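Local coordinates for aminotransferase (Streptomyces pactum, PDB 4ZM4), which is a class-III aminotransferase, a two-chain protein of the pyridoxal-phosphate-dependent transferase fold, that binds pyridoxal-5'-phosphate, at residues V127-R132 and A305-V310; R135-R140 and M297-S302; V117-S122 and A316-V321. The protein carries 1 engineered substitution. All coordinates share one frame; numbering follows the deposited sequence.

Interaction 1: V127-R132 and A305-V310; sequences VASALR and AHHAGV. With PLP (pyridoxal-5'-phosphate), chain G.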
loop_
_atom_site.group_PDB
_atom_site.type_symbol
_atom_site.label_atom_id
_atom_site.label_comp_id
_atom_site.label_asym_id
_atom_site.label_seq_id
_atom_site.Cartn_x
_atom_site.Cartn_y
_atom_site.Cartn_z
ATOM N N VAL B 127 2.604 9.328 -1.970
ATOM C CA VAL B 127 2.567 10.360 -2.993
ATOM C C VAL B 127 1.147 10.885 -3.222
ATOM O O VAL B 127 0.922 12.117 -3.281
ATOM C CB VAL B 127 3.188 9.794 -4.319
ATOM C CG1 VAL B 127 2.812 10.622 -5.555
ATOM C CG2 VAL B 127 4.701 9.702 -4.186
ATOM N N ALA B 128 0.180 9.987 -3.408
ATOM C CA ALA B 128 -1.189 10.449 -3.777
ATOM C C ALA B 128 -1.703 11.399 -2.694
ATOM O O ALA B 128 -2.241 12.445 -3.007
ATOM C CB ALA B 128 -2.164 9.296 -4.005
ATOM N N SER B 129 -1.490 11.045 -1.419
ATOM C CA SER B 129 -2.000 11.904 -0.323
ATOM C C SER B 129 -1.208 13.166 -0.165
ATOM O O SER B 129 -1.805 14.219 0.097
ATOM C CB SER B 129 -2.089 11.130 0.975
ATOM O OG SER B 129 -3.238 10.267 0.981
ATOM N N ALA B 130 0.094 13.114 -0.445
ATOM C CA ALA B 130 0.920 14.289 -0.438
ATOM C C ALA B 130 0.497 15.314 -1.503
ATOM O O ALA B 130 0.478 16.554 -1.248
ATOM C CB ALA B 130 2.371 13.917 -0.654
ATOM N N LEU B 131 0.197 14.820 -2.719
ATOM C CA LEU B 131 -0.291 15.710 -3.785
ATOM C C LEU B 131 -1.639 16.323 -3.420
ATOM O O LEU B 131 -1.886 17.501 -3.678
ATOM C CB LEU B 131 -0.328 15.006 -5.146
ATOM C CG LEU B 131 1.079 14.671 -5.652
ATOM C CD1 LEU B 131 1.007 13.916 -6.991
ATOM C CD2 LEU B 131 1.974 15.897 -5.786
ATOM N N ARG B 132 -2.519 15.515 -2.828
ATOM C CA ARG B 132 -3.804 16.017 -2.397
ATOM C C ARG B 132 -3.586 17.101 -1.356
ATOM O O ARG B 132 -4.277 18.122 -1.365
ATOM C CB ARG B 132 -4.679 14.902 -1.853
ATOM C CG ARG B 132 -5.389 14.080 -2.913
ATOM C CD ARG B 132 -6.311 13.080 -2.258
ATOM N NE ARG B 132 -6.874 12.155 -3.230
ATOM C CZ ARG B 132 -7.427 10.973 -2.928
ATOM N NH1 ARG B 132 -7.531 10.556 -1.677
ATOM N NH2 ARG B 132 -7.888 10.198 -3.912
ATOM N N ALA B 305 -7.681 17.941 5.982
ATOM C CA ALA B 305 -7.240 17.219 4.785
ATOM C C ALA B 305 -7.252 15.705 5.038
ATOM O O ALA B 305 -7.489 15.240 6.180
ATOM C CB ALA B 305 -5.845 17.673 4.352
ATOM N N HIS B 306 -7.021 14.941 3.976
ATOM C CA HIS B 306 -7.314 13.526 4.020
ATOM C C HIS B 306 -6.109 12.652 3.823
ATOM O O HIS B 306 -5.251 12.922 3.001
ATOM C CB HIS B 306 -8.330 13.161 2.933
ATOM C CG HIS B 306 -8.969 11.837 3.139
ATOM N ND1 HIS B 306 -8.537 10.696 2.496
ATOM C CD2 HIS B 306 -10.018 11.468 3.913
ATOM C CE1 HIS B 306 -9.310 9.682 2.849
ATOM N NE2 HIS B 306 -10.205 10.125 3.722
ATOM N N HIS B 307 -6.088 11.586 4.606
ATOM C CA HIS B 307 -5.308 10.426 4.283
ATOM C C HIS B 307 -5.971 9.262 4.983
ATOM O O HIS B 307 -6.686 9.453 5.986
ATOM C CB HIS B 307 -3.842 10.595 4.727
ATOM C CG HIS B 307 -2.996 9.405 4.399
ATOM N ND1 HIS B 307 -2.936 8.871 3.130
ATOM C CD2 HIS B 307 -2.215 8.622 5.178
ATOM C CE1 HIS B 307 -2.119 7.842 3.135
ATOM N NE2 HIS B 307 -1.689 7.653 4.367
ATOM N N ALA B 308 -5.736 8.054 4.493
ATOM C CA ALA B 308 -6.430 6.904 5.075
ATOM C C ALA B 308 -5.681 5.604 4.836
ATOM O O ALA B 308 -4.583 5.619 4.281
ATOM C CB ALA B 308 -7.858 6.830 4.514
ATOM N N GLY B 309 -6.321 4.491 5.216
ATOM C CA GLY B 309 -5.781 3.166 4.985
ATOM C C GLY B 309 -5.722 2.445 6.313
ATOM O O GLY B 309 -5.015 2.857 7.226
ATOM N N VAL B 310 -6.485 1.374 6.414
ATOM C CA VAL B 310 -6.649 0.682 7.670
ATOM C C VAL B 310 -5.290 0.240 8.240
ATOM O O VAL B 310 -5.120 0.224 9.456
ATOM C CB VAL B 310 -7.631 -0.530 7.501
ATOM C CG1 VAL B 310 -6.903 -1.758 6.982
ATOM C CG2 VAL B 310 -8.305 -0.865 8.805
HETATM N N1 PLP G . -12.813 -2.016 0.996
HETATM C C2 PLP G . -13.578 -2.099 2.091
HETATM C C2A PLP G . -14.845 -2.864 1.961
HETATM C C3 PLP G . -13.155 -1.492 3.380
HETATM O O3 PLP G . -13.942 -1.598 4.491
HETATM C C4 PLP G . -11.847 -0.766 3.432
HETATM C C4A PLP G . -11.463 -0.040 4.680
HETATM O O4A PLP G . -12.341 0.207 5.560
HETATM C C5 PLP G . -11.105 -0.756 2.126
HETATM C C6 PLP G . -11.650 -1.362 0.992
HETATM C C5A PLP G . -9.772 -0.101 1.912
HETATM O O4P PLP G . -8.664 -0.978 2.245
HETATM P P PLP G . -7.412 -0.222 2.968
HETATM O O1P PLP G . -6.978 0.782 1.872
HETATM O O2P PLP G . -6.401 -1.303 3.273
HETATM O O3P PLP G . -7.959 0.541 4.153
HETATM O O HOH W 1 -5.702 11.173 0.538
#
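At the subunit interface, Ser129 of helix 123-138 meets His307 of the loop that runs on to the cofactor phosphate. Their OG and ND1 atoms form a 2.6 Å hydrogen bond, and the geometry is compatible with the proton on either atom. The hydroxyl oxygen comes to the rim of the imidazole, close to its plane. His307 holds CG anti to its backbone N (chi1 -180°), which carries the imidazole across to the helix. NE2 is bonded to Phe119 O of strand 116-120. With both nitrogens engaged, rotation of the ring is fixed. Phe290 packs edge-to-face with it.

A water extends the contact. It lies 2.7 Å from Ser129 OG. It accepts from Arg132 NH1 at 2.9 Å. It also donates to His306 O. Arg132 and His306 come no closer than 4.3 Å, NH1 to ND1. The guanidinium has its stronger partner in Glu155 of the second subunit, a salt bridge.

Further along the loop, Val310 N gives a nearly straight hydrogen bond (174°) to PLP O3P, 2.8 Å long. Gly309 CA lies 3.5 Å from the same PLP O3P. Thr124, Asn223 and Gly123 of the second subunit also bind this PLP. A cofactor bound by residues of both subunits at the dimer interface is typical of the fold-type I PLP enzymes, to which class-III aminotransferases belong.

Interaction 2: R135-R140 and M297-S302; sequences RATTGR and MRMLAS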
loop_
_atom_site.group_PDB
_atom_site.type_symbol
_atom_site.label_atom_id
_atom_site.label_comp_id
_atom_site.label_asym_id
_atom_site.label_seq_id
_atom_site.Cartn_x
_atom_site.Cartn_y
_atom_site.Cartn_z
ATOM N N ARG B 135 -2.666 20.290 -3.144
ATOM C CA ARG B 135 -3.833 20.883 -3.820
ATOM C C ARG B 135 -4.755 21.510 -2.784
ATOM O O ARG B 135 -5.229 22.647 -2.968
ATOM C CB ARG B 135 -4.566 19.839 -4.664
ATOM C CG ARG B 135 -3.756 19.315 -5.846
ATOM C CD ARG B 135 -4.481 18.200 -6.579
ATOM N NE ARG B 135 -4.061 18.116 -7.981
ATOM C CZ ARG B 135 -3.443 17.096 -8.582
ATOM N NH1 ARG B 135 -3.150 15.966 -7.912
ATOM N NH2 ARG B 135 -3.121 17.220 -9.906
ATOM N N ALA B 136 -5.025 20.787 -1.691
ATOM C CA ALA B 136 -5.932 21.298 -0.638
ATOM C C ALA B 136 -5.375 22.564 0.041
ATOM O O ALA B 136 -6.142 23.487 0.359
ATOM C CB ALA B 136 -6.211 20.242 0.403
ATOM N N THR B 137 -4.062 22.605 0.231
ATOM C CA THR B 137 -3.407 23.659 0.975
ATOM C C THR B 137 -3.329 24.956 0.156
ATOM O O THR B 137 -3.572 26.042 0.668
ATOM C CB THR B 137 -1.996 23.172 1.448
ATOM O OG1 THR B 137 -2.147 22.042 2.300
ATOM C CG2 THR B 137 -1.237 24.253 2.233
ATOM N N THR B 138 -2.943 24.831 -1.099
ATOM C CA THR B 138 -2.783 25.978 -1.974
ATOM C C THR B 138 -4.100 26.397 -2.610
ATOM O O THR B 138 -4.215 27.489 -3.142
ATOM C CB THR B 138 -1.825 25.644 -3.118
ATOM O OG1 THR B 138 -2.286 24.475 -3.815
ATOM C CG2 THR B 138 -0.429 25.380 -2.592
ATOM N N GLY B 139 -5.107 25.533 -2.588
ATOM C CA GLY B 139 -6.353 25.795 -3.307
ATOM C C GLY B 139 -6.142 25.760 -4.810
ATOM O O GLY B 139 -6.927 26.321 -5.557
ATOM N N ARG B 140 -5.084 25.098 -5.267
ATOM C CA ARG B 140 -4.775 24.991 -6.699
ATOM C C ARG B 140 -4.874 23.536 -7.071
ATOM O O ARG B 140 -5.071 22.698 -6.208
ATOM C CB ARG B 140 -3.373 25.542 -6.998
ATOM C CG ARG B 140 -3.149 26.970 -6.501
ATOM C CD ARG B 140 -1.672 27.382 -6.624
ATOM N NE ARG B 140 -1.383 28.715 -6.095
ATOM C CZ ARG B 140 -0.192 29.306 -6.135
ATOM N NH1 ARG B 140 0.839 28.694 -6.702
ATOM N NH2 ARG B 140 -0.017 30.503 -5.581
ATOM N N MET B 297 2.236 20.942 7.007
ATOM C CA MET B 297 1.372 19.842 7.449
ATOM C C MET B 297 0.091 20.272 8.169
ATOM O O MET B 297 -0.599 19.427 8.737
ATOM C CB MET B 297 2.172 18.877 8.350
ATOM C CG MET B 297 3.309 18.171 7.616
ATOM S SD MET B 297 2.626 17.082 6.348
ATOM C CE MET B 297 2.190 15.664 7.365
ATOM N N ARG B 298 -0.208 21.564 8.145
ATOM C CA ARG B 298 -1.237 22.142 9.010
ATOM C C ARG B 298 -2.641 21.590 8.758
ATOM O O ARG B 298 -3.434 21.469 9.691
ATOM C CB ARG B 298 -1.234 23.694 8.919
ATOM C CG ARG B 298 -1.956 24.270 7.696
ATOM C CD ARG B 298 -1.605 25.726 7.408
ATOM N NE ARG B 298 -0.736 25.779 6.228
ATOM C CZ ARG B 298 -0.888 26.558 5.164
ATOM N NH1 ARG B 298 -1.877 27.420 5.076
ATOM N NH2 ARG B 298 -0.003 26.484 4.180
ATOM N N MET B 299 -2.979 21.267 7.506
ATOM C CA MET B 299 -4.322 20.759 7.228
ATOM C C MET B 299 -4.505 19.321 7.700
ATOM O O MET B 299 -5.639 18.843 7.818
ATOM C CB MET B 299 -4.678 20.920 5.765
ATOM C CG MET B 299 -4.659 22.378 5.318
ATOM S SD MET B 299 -5.522 22.638 3.759
ATOM C CE MET B 299 -7.249 22.609 4.277
ATOM N N LEU B 300 -3.408 18.612 7.948
ATOM C CA LEU B 300 -3.499 17.265 8.490
ATOM C C LEU B 300 -3.483 17.298 9.991
ATOM O O LEU B 300 -3.990 16.387 10.630
ATOM C CB LEU B 300 -2.381 16.376 7.938
ATOM C CG LEU B 300 -2.572 15.966 6.493
ATOM C CD1 LEU B 300 -1.359 15.197 5.981
ATOM C CD2 LEU B 300 -3.820 15.122 6.307
ATOM N N ALA B 301 -2.857 18.327 10.573
ATOM C CA ALA B 301 -2.836 18.491 12.043
ATOM C C ALA B 301 -4.236 18.798 12.510
ATOM O O ALA B 301 -4.629 18.376 13.578
ATOM C CB ALA B 301 -1.873 19.599 12.468
ATOM N N SER B 302 -4.992 19.517 11.684
ATOM C CA SER B 302 -6.376 19.855 11.975
ATOM C C SER B 302 -7.359 18.768 11.521
ATOM O O SER B 302 -8.556 18.886 11.748
ATOM C CB SER B 302 -6.723 21.171 11.284
ATOM O OG SER B 302 -6.722 21.022 9.874
HETATM O O HOH W 2 -1.172 21.611 5.108
#
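Met299 turns CG anti to its own carbonyl carbon (chi1 -60°) and then bends at chi3 (78°). These torsions lay the thioether against the last turn of helix 123-138. Met299 SD lies 3.6 Å from Thr137 CA, and about as near to Ala136 O. Ala136 CB is a looser apolar neighbour, 4.2 Å from Met299 SD. The Met299 and Thr137 side chains run antiparallel, side by side.

Thr137 uses its two branches differently. CG2 stands over one face of the Arg298 guanidinium, with NH2 only 3.2 Å away. Arg298 reaches this place by a bend at chi3 (107°), and its NE is bonded to His295 O. Thr137 OG1 is hydrogen-bonded to Leu133 O, one turn back in its own helix. It also accepts from a water, 3.0 Å from OG1. That water accepts in turn from Met299 N, again at 3.0 Å, so it bridges the helix to the first turn of 298-301.

Helix 123-138 ends here and helix 298-301 begins. Thr138 OG1 accepts from Arg140 N at 3.2 Å, an ST turn, and Gly139 leaves helical angles with positive phi. Met297 holds the N-cap position of helix 298-301. Its carbonyl O accepts from both Leu300 N and Ala301 N.

This is a surface contact between the C-terminal end of a long helix and a single short helical turn. Met299 also packs on Leu133, one turn earlier on helix 123-138. Ala136 meets Leu180 of the second subunit. Thr138 and Arg140 rest on Ala213 of strand 212-217, within the large mixed sheet.

Interaction 3: V117-S122 and A316-V321; sequences VRFANS and AALRAV. With P3B ((3E,4R,5R)-4,5-dihydroxy-3-{[(Z)-{3-hydroxy-2-methyl-5-[(phosphonooxy)methyl]pyridin-4(1H)-ylidene}methyl]imino}cyclohex-1-ene-1-carboxylic acid), chain H.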
loop_
_atom_site.group_PDB
_atom_site.type_symbol
_atom_site.label_atom_id
_atom_site.label_comp_id
_atom_site.label_asym_id
_atom_site.label_seq_id
_atom_site.Cartn_x
_atom_site.Cartn_y
_atom_site.Cartn_z
ATOM N N VAL B 117 4.666 13.733 10.300
ATOM C CA VAL B 117 4.427 12.829 9.180
ATOM C C VAL B 117 3.063 12.184 9.288
ATOM O O VAL B 117 2.408 12.256 10.335
ATOM C CB VAL B 117 5.488 11.691 9.111
ATOM C CG1 VAL B 117 6.860 12.235 8.866
ATOM C CG2 VAL B 117 5.503 10.860 10.399
ATOM N N ARG B 118 2.642 11.564 8.185
ATOM C CA ARG B 118 1.637 10.516 8.220
ATOM C C ARG B 118 2.188 9.320 7.468
ATOM O O ARG B 118 3.005 9.466 6.567
ATOM C CB ARG B 118 0.330 10.976 7.638
ATOM C CG ARG B 118 -0.441 11.893 8.574
ATOM C CD ARG B 118 -1.935 11.760 8.373
ATOM N NE ARG B 118 -2.699 12.771 9.080
ATOM C CZ ARG B 118 -4.029 12.807 9.109
ATOM N NH1 ARG B 118 -4.754 11.881 8.469
ATOM N NH2 ARG B 118 -4.648 13.759 9.799
ATOM N N PHE B 119 1.810 8.135 7.923
ATOM C CA PHE B 119 2.286 6.893 7.341
ATOM C C PHE B 119 1.285 6.319 6.352
ATOM O O PHE B 119 0.087 6.611 6.412
ATOM C CB PHE B 119 2.563 5.857 8.421
ATOM C CG PHE B 119 3.737 6.218 9.294
ATOM C CD1 PHE B 119 5.037 5.987 8.844
ATOM C CD2 PHE B 119 3.540 6.814 10.516
ATOM C CE1 PHE B 119 6.108 6.340 9.612
ATOM C CE2 PHE B 119 4.615 7.168 11.280
ATOM C CZ PHE B 119 5.900 6.945 10.831
ATOM N N ALA B 120 1.828 5.484 5.461
ATOM C CA ALA B 120 1.074 4.796 4.436
ATOM C C ALA B 120 1.723 3.437 4.257
ATOM O O ALA B 120 2.780 3.176 4.825
ATOM C CB ALA B 120 1.105 5.590 3.119
ATOM N N ASN B 121 1.146 2.624 3.373
ATOM C CA ASN B 121 1.700 1.297 3.085
ATOM C C ASN B 121 2.705 1.307 1.949
ATOM O O ASN B 121 3.471 0.363 1.809
ATOM C CB ASN B 121 0.569 0.333 2.739
ATOM C CG ASN B 121 -0.470 0.283 3.814
ATOM O OD1 ASN B 121 -0.198 -0.171 4.933
ATOM N ND2 ASN B 121 -1.685 0.761 3.504
ATOM N N SER B 122 2.707 2.352 1.126
ATOM C CA SER B 122 3.497 2.352 -0.112
ATOM C C SER B 122 3.828 3.760 -0.593
ATOM O O SER B 122 3.151 4.708 -0.214
ATOM C CB SER B 122 2.706 1.663 -1.195
ATOM O OG SER B 122 1.562 2.428 -1.506
ATOM N N ALA B 316 3.591 -3.245 13.586
ATOM C CA ALA B 316 4.722 -3.924 12.942
ATOM C C ALA B 316 5.504 -2.995 12.026
ATOM O O ALA B 316 6.728 -2.890 12.154
ATOM C CB ALA B 316 4.264 -5.137 12.156
ATOM N N ALA B 317 4.812 -2.283 11.142
ATOM C CA ALA B 317 5.474 -1.330 10.245
ATOM C C ALA B 317 6.277 -0.269 11.004
ATOM O O ALA B 317 7.431 0.007 10.657
ATOM C CB ALA B 317 4.458 -0.630 9.338
ATOM N N LEU B 318 5.689 0.317 12.032
ATOM C CA LEU B 318 6.395 1.335 12.821
ATOM C C LEU B 318 7.503 0.753 13.725
ATOM O O LEU B 318 8.534 1.395 13.937
ATOM C CB LEU B 318 5.409 2.204 13.608
ATOM C CG LEU B 318 4.405 2.930 12.709
ATOM C CD1 LEU B 318 3.706 4.048 13.484
ATOM C CD2 LEU B 318 5.051 3.505 11.448
ATOM N N ARG B 319 7.357 -0.487 14.166
ATOM C CA ARG B 319 8.489 -1.172 14.803
ATOM C C ARG B 319 9.668 -1.288 13.824
ATOM O O ARG B 319 10.838 -1.088 14.192
ATOM C CB ARG B 319 8.052 -2.549 15.326
ATOM C CG ARG B 319 9.057 -3.224 16.252
ATOM C CD ARG B 319 9.214 -2.497 17.586
ATOM N NE ARG B 319 10.245 -3.126 18.391
ATOM C CZ ARG B 319 10.051 -4.155 19.201
ATOM N NH1 ARG B 319 8.851 -4.684 19.374
ATOM N NH2 ARG B 319 11.068 -4.665 19.852
ATOM N N ALA B 320 9.374 -1.632 12.566
ATOM C CA ALA B 320 10.425 -1.727 11.563
ATOM C C ALA B 320 11.110 -0.360 11.346
ATOM O O ALA B 320 12.313 -0.298 11.187
ATOM C CB ALA B 320 9.868 -2.273 10.251
ATOM N N VAL B 321 10.331 0.722 11.329
ATOM C CA VAL B 321 10.905 2.049 11.133
ATOM C C VAL B 321 11.807 2.358 12.314
ATOM O O VAL B 321 12.933 2.818 12.129
ATOM C CB VAL B 321 9.827 3.153 10.961
ATOM C CG1 VAL B 321 10.419 4.549 10.998
ATOM C CG2 VAL B 321 9.067 2.972 9.649
HETATM O OAH P3B H . 4.242 2.183 -4.827
HETATM P PBA P3B H . 5.714 1.872 -4.327
HETATM O OAI P3B H . 6.195 0.820 -5.280
HETATM O OAC P3B H . 5.781 1.361 -2.897
HETATM O OAQ P3B H . 6.474 3.337 -4.599
HETATM C CAM P3B H . 6.210 4.157 -5.783
HETATM C CAV P3B H . 7.338 4.908 -6.003
HETATM C CAL P3B H . 7.297 6.240 -5.616
HETATM N NAP P3B H . 8.441 7.009 -5.784
HETATM C CAU P3B H . 9.595 6.470 -6.306
HETATM C CAA P3B H . 10.709 7.242 -6.499
HETATM C CAW P3B H . 9.620 5.209 -6.708
HETATM O OAE P3B H . 10.783 4.741 -7.215
HETATM C CAX P3B H . 8.528 4.354 -6.553
HETATM C CAJ P3B H . 8.591 2.990 -7.007
HETATM N NAO P3B H . 9.652 2.521 -7.746
HETATM C CAT P3B H . 9.672 1.261 -8.286
HETATM C CAK P3B H . 8.577 0.354 -8.323
HETATM C CAS P3B H . 8.608 -0.887 -8.950
HETATM C CAR P3B H . 7.517 -1.776 -8.908
HETATM O OAD P3B H . 7.578 -2.924 -9.376
HETATM O OAB P3B H . 6.433 -1.452 -8.489
HETATM C CAN P3B H . 9.760 -1.421 -9.378
HETATM C CAY P3B H . 11.054 -0.599 -9.274
HETATM O OAF P3B H . 11.708 -0.893 -10.523
HETATM C CAZ P3B H . 10.880 0.951 -9.004
HETATM O OAG P3B H . 12.055 1.667 -8.473
#
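A CH-pi contact joins Phe119 on strand 116-120 to Leu318 on helix 315-329. Within this chain the strand is outermost on one side of the large mixed sheet of this aminotransferase fold. The helix packs against the Phe119 side of the strand.

The tight part is one methyl group on one ring. Leu318 CD2 sits 3.4 Å from the centroid of the Phe119 ring, 5° off the ring normal. All six ring carbons are therefore nearly equidistant from it. The nearest, Phe119 CE1, is 3.5 Å from Leu318 CD2. The farthest, Phe119 CD2, is 3.8 Å from Leu318 CD2. Leu318 CD1 touches only the rim, 3.9 Å from Phe119 CE2. Phe119 sets CG anti to its carbonyl carbon (chi1 -68°), which swings the ring out to meet the leucine head-on. Ala103 and Ile107 of helix 98-110 also touch the ring, as does Ile25 of the second subunit.

The loose part is at Val321. Its CG2 approaches the ring obliquely and gets no nearer than 4.5 Å, to Phe119 CE1. No hydrogen bond crosses between the segments, and all three touching residues are buried.

The strand then leads to a binding site. Ser122, at the N-cap of helix 123-138, belongs to the pocket of the bound P3B. Its hydroxyl is bonded to Glu125 N of its own chain and to Glu125 OE2 of the second subunit. Ser122 CB lies 3.5 Å from P3B OAC, an oxygen of the phosphate group.

In the fold
Interaction 3 closes the widest loop of chain, with interaction 1 nested inside it and interaction 2 innermost. Interactions 1 and 2 both use helix 123-138, which follows strand 116-120 of interaction 3. Centres of 1 and 2 are about 11 Å apart, those of 1 and 3 about 14 Å, and those of 2 and 3 about 22 Å. Probable hydrogen bonds join 1 to 2 (Ala305 N to Met299 O), 2 to 3 (Leu300 O to Arg118 NH2) and 1 to 3 (His307 to Phe119 O). Strand 116-120 and helix 123-138 are thus tied to residues 297-321. All three contacts touch the second subunit, and interactions 1 and 3 hold pocket residues for PLP and P3B.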